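Local coordinates for protein cellulose hydrolase (Bacillus licheniformis, PDB 4YZT) that hydrolyses internal beta-1,4-glucosidic bonds of cellulose as a tri-modular family 5 endoglucanase and is seen here with cellotetraose bound, at residues Arg332-Leu344 with Asp354-Leu366. Numbering follows the deposited sequence.
Sequences RGVPNAIIKPADL and DQTVDIQLNGNVL
The side chains of Leu344 and Gln355 run alongside each other in antiparallel fashion at one end of this strand pair: Leu344 CD1 lies 3.5 Å from Gln355 CD, against the amide, while Leu344 CD2 meets Gln355 CG. Gln355 is bent at chi2 (66°), which turns its amide back so that NE2 can donate to Thr356 O. With an alanine here, the two methyls of Leu344 would probably lose the cover they now have and Thr356 O its side-chain donor. Further along, Ile339 sets CB 3.9 Å from Val357 CG1, and its CG2 lies across Ile359 CG1; Ile359 CG2 reaches Ala337 CB, and Phe418 packs on both Ala337 and Ile359. Antiparallel backbone hydrogen bonds, two to each pair, join Ile338 with Gln360 and Lys340 with Asp358. Pro341, entered through a cis peptide, follows this pairing and lays its ring against Thr356 O and Val357.

At the other end two asparagines of the 361-364 type I' turn grip the incoming chain. Asn362 ND2 donates to Asn336 O at 2.8 Å, nearly straight (168°), and its OD1 takes an in-plane bond on a lone pair from Gln360 NE2, which fixes the amide's rotation. Asn364 ND2 reaches Pro335 O from above the carbonyl plane at 2.9 Å. Through their backbone pairing, strands 338-347 and 355-360 form an antiparallel beta hairpin in the mixed sheet of the X2 carbohydrate-binding module, entered from helix 321-330 of the catalytic TIM barrel.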
# COMPACT_ATOMS: atom_id res chain seq x y z
N ARG A 332 -4.16 -14.91 8.14
CA ARG A 332 -4.71 -16.19 8.61
C ARG A 332 -4.79 -16.25 10.13
O ARG A 332 -5.03 -17.32 10.71
CB ARG A 332 -3.85 -17.35 8.09
CG ARG A 332 -4.06 -17.64 6.62
CD ARG A 332 -3.00 -18.60 6.06
NE ARG A 332 -3.40 -19.07 4.73
CZ ARG A 332 -3.27 -18.36 3.61
NH1 ARG A 332 -2.73 -17.14 3.65
NH2 ARG A 332 -3.67 -18.87 2.44
N GLY A 333 -4.58 -15.11 10.78
CA GLY A 333 -4.68 -15.03 12.23
C GLY A 333 -3.44 -15.48 12.99
O GLY A 333 -3.52 -15.77 14.18
N VAL A 334 -2.31 -15.53 12.30
CA VAL A 334 -1.06 -15.97 12.92
C VAL A 334 -0.14 -14.77 13.17
O VAL A 334 0.27 -14.10 12.24
CB VAL A 334 -0.34 -17.00 12.03
CG1 VAL A 334 0.94 -17.50 12.68
CG2 VAL A 334 -1.28 -18.17 11.71
N PRO A 335 0.13 -14.47 14.44
CA PRO A 335 1.03 -13.35 14.76
C PRO A 335 2.47 -13.58 14.30
O PRO A 335 2.97 -14.71 14.31
CB PRO A 335 0.95 -13.27 16.28
CG PRO A 335 -0.39 -13.87 16.61
CD PRO A 335 -0.56 -14.99 15.63
N ASN A 336 3.12 -12.49 13.90
CA ASN A 336 4.50 -12.51 13.44
C ASN A 336 5.42 -11.78 14.41
O ASN A 336 5.09 -10.68 14.87
CB ASN A 336 4.62 -11.86 12.06
CG ASN A 336 3.67 -12.47 11.05
OD1 ASN A 336 3.93 -13.55 10.52
ND2 ASN A 336 2.57 -11.77 10.78
N ALA A 337 6.57 -12.38 14.70
CA ALA A 337 7.58 -11.71 15.49
C ALA A 337 8.21 -10.58 14.66
O ALA A 337 8.36 -10.70 13.44
CB ALA A 337 8.64 -12.71 15.96
N ILE A 338 8.56 -9.48 15.32
CA ILE A 338 9.16 -8.33 14.64
C ILE A 338 10.49 -7.98 15.32
O ILE A 338 10.53 -7.76 16.54
CB ILE A 338 8.22 -7.10 14.66
CG1 ILE A 338 6.83 -7.45 14.10
CG2 ILE A 338 8.83 -5.96 13.87
CD1 ILE A 338 6.81 -7.78 12.60
N ILE A 339 11.58 -7.97 14.55
CA ILE A 339 12.89 -7.59 15.07
C ILE A 339 13.20 -6.10 14.89
O ILE A 339 12.70 -5.46 13.96
CB ILE A 339 14.04 -8.41 14.41
CG1 ILE A 339 14.19 -8.04 12.93
CG2 ILE A 339 13.82 -9.91 14.60
CD1 ILE A 339 15.41 -8.66 12.26
N LYS A 340 14.03 -5.57 15.79
CA LYS A 340 14.53 -4.19 15.70
C LYS A 340 15.99 -4.16 16.16
O LYS A 340 16.28 -4.49 17.31
CB LYS A 340 13.68 -3.24 16.55
CG LYS A 340 13.81 -1.77 16.19
CD LYS A 340 12.82 -0.91 16.97
CE LYS A 340 12.91 0.55 16.53
NZ LYS A 340 12.08 1.44 17.40
N PRO A 341 16.91 -3.75 15.28
CA PRO A 341 16.66 -3.20 13.94
C PRO A 341 16.50 -4.27 12.88
O PRO A 341 16.97 -5.39 13.06
CB PRO A 341 17.92 -2.36 13.68
CG PRO A 341 19.01 -3.13 14.38
CD PRO A 341 18.35 -3.76 15.60
N ALA A 342 15.87 -3.91 11.77
CA ALA A 342 15.78 -4.80 10.62
C ALA A 342 16.94 -4.54 9.66
O ALA A 342 17.33 -5.41 8.89
CB ALA A 342 14.45 -4.61 9.91
N ASP A 343 17.46 -3.31 9.69
CA ASP A 343 18.65 -2.95 8.93
C ASP A 343 19.75 -2.53 9.88
O ASP A 343 19.61 -1.55 10.62
CB ASP A 343 18.35 -1.81 7.95
CG ASP A 343 17.78 -2.30 6.63
OD1 ASP A 343 18.17 -3.39 6.16
OD2 ASP A 343 16.95 -1.57 6.05
N LEU A 344 20.85 -3.27 9.87
CA LEU A 344 21.97 -2.92 10.74
C LEU A 344 23.07 -2.22 9.93
O LEU A 344 23.69 -2.83 9.06
CB LEU A 344 22.52 -4.17 11.43
CG LEU A 344 23.72 -3.94 12.33
CD1 LEU A 344 23.32 -2.95 13.42
CD2 LEU A 344 24.20 -5.25 12.92
N ASP A 354 29.56 -5.96 20.38
CA ASP A 354 28.38 -6.81 20.33
C ASP A 354 27.17 -5.97 19.94
O ASP A 354 27.07 -4.79 20.29
CB ASP A 354 28.15 -7.51 21.67
CG ASP A 354 29.28 -8.46 22.04
OD1 ASP A 354 30.09 -8.79 21.15
OD2 ASP A 354 29.36 -8.86 23.21
N GLN A 355 26.26 -6.59 19.19
CA GLN A 355 25.08 -5.91 18.67
C GLN A 355 23.81 -6.50 19.25
O GLN A 355 23.59 -7.70 19.18
CB GLN A 355 25.04 -6.02 17.15
CG GLN A 355 23.79 -5.43 16.54
CD GLN A 355 23.72 -3.94 16.74
OE1 GLN A 355 24.74 -3.24 16.68
NE2 GLN A 355 22.51 -3.43 17.00
N THR A 356 22.95 -5.64 19.80
CA THR A 356 21.69 -6.11 20.35
C THR A 356 20.59 -6.01 19.31
O THR A 356 20.47 -5.01 18.59
CB THR A 356 21.31 -5.31 21.62
OG1 THR A 356 22.27 -5.58 22.65
CG2 THR A 356 19.93 -5.71 22.13
N VAL A 357 19.80 -7.09 19.21
CA VAL A 357 18.60 -7.11 18.40
C VAL A 357 17.43 -7.43 19.31
O VAL A 357 17.41 -8.48 19.95
CB VAL A 357 18.67 -8.15 17.26
CG1 VAL A 357 17.46 -8.05 16.34
CG2 VAL A 357 19.95 -7.99 16.46
N ASP A 358 16.47 -6.52 19.40
CA ASP A 358 15.27 -6.74 20.20
C ASP A 358 14.17 -7.39 19.37
O ASP A 358 13.99 -7.05 18.20
CB ASP A 358 14.77 -5.42 20.80
CG ASP A 358 15.75 -4.83 21.80
OD1 ASP A 358 16.26 -5.57 22.67
OD2 ASP A 358 16.02 -3.61 21.71
N ILE A 359 13.44 -8.31 19.97
CA ILE A 359 12.37 -9.01 19.26
C ILE A 359 11.01 -8.83 19.95
O ILE A 359 10.85 -9.20 21.11
CB ILE A 359 12.67 -10.52 19.13
CG1 ILE A 359 14.10 -10.76 18.65
CG2 ILE A 359 11.66 -11.20 18.21
CD1 ILE A 359 14.44 -12.23 18.53
N GLN A 360 10.06 -8.24 19.24
CA GLN A 360 8.65 -8.27 19.65
C GLN A 360 8.08 -9.62 19.22
O GLN A 360 7.66 -9.80 18.07
CB GLN A 360 7.87 -7.10 19.03
CG GLN A 360 6.38 -7.09 19.30
CD GLN A 360 5.68 -5.87 18.73
OE1 GLN A 360 6.29 -4.81 18.59
NE2 GLN A 360 4.41 -6.01 18.40
N LEU A 361 8.10 -10.58 20.15
CA LEU A 361 7.78 -11.97 19.84
C LEU A 361 6.34 -12.18 19.41
O LEU A 361 6.06 -13.01 18.55
CB LEU A 361 8.10 -12.85 21.05
CG LEU A 361 9.58 -13.04 21.34
CD1 LEU A 361 9.78 -13.73 22.68
CD2 LEU A 361 10.24 -13.84 20.23
N ASN A 362 5.42 -11.41 20.00
CA ASN A 362 3.99 -11.56 19.74
C ASN A 362 3.54 -13.01 19.94
O ASN A 362 2.79 -13.55 19.13
CB ASN A 362 3.63 -11.07 18.33
CG ASN A 362 3.74 -9.55 18.18
OD1 ASN A 362 3.45 -8.80 19.10
ND2 ASN A 362 4.15 -9.10 16.99
N GLY A 363 4.02 -13.64 21.00
CA GLY A 363 3.65 -15.01 21.33
C GLY A 363 4.52 -16.10 20.71
O GLY A 363 4.38 -17.28 21.04
N ASN A 364 5.43 -15.71 19.82
CA ASN A 364 6.26 -16.69 19.11
C ASN A 364 7.55 -17.04 19.85
O ASN A 364 7.87 -16.45 20.89
CB ASN A 364 6.59 -16.17 17.71
CG ASN A 364 5.38 -16.14 16.80
OD1 ASN A 364 4.75 -17.17 16.58
ND2 ASN A 364 5.04 -14.97 16.27
N VAL A 365 8.26 -18.02 19.31
CA VAL A 365 9.49 -18.55 19.90
C VAL A 365 10.58 -18.61 18.84
O VAL A 365 10.40 -19.26 17.80
CB VAL A 365 9.26 -19.96 20.51
CG1 VAL A 365 10.57 -20.57 20.96
CG2 VAL A 365 8.28 -19.89 21.66
N LEU A 366 11.70 -17.94 19.09
CA LEU A 366 12.86 -17.96 18.20
C LEU A 366 13.45 -19.36 18.12
O LEU A 366 13.85 -19.93 19.13
CB LEU A 366 13.93 -16.98 18.70
CG LEU A 366 15.21 -16.87 17.85
CD1 LEU A 366 14.95 -16.14 16.55
CD2 LEU A 366 16.34 -16.20 18.63
O HOH W 1 2.38 -16.91 15.84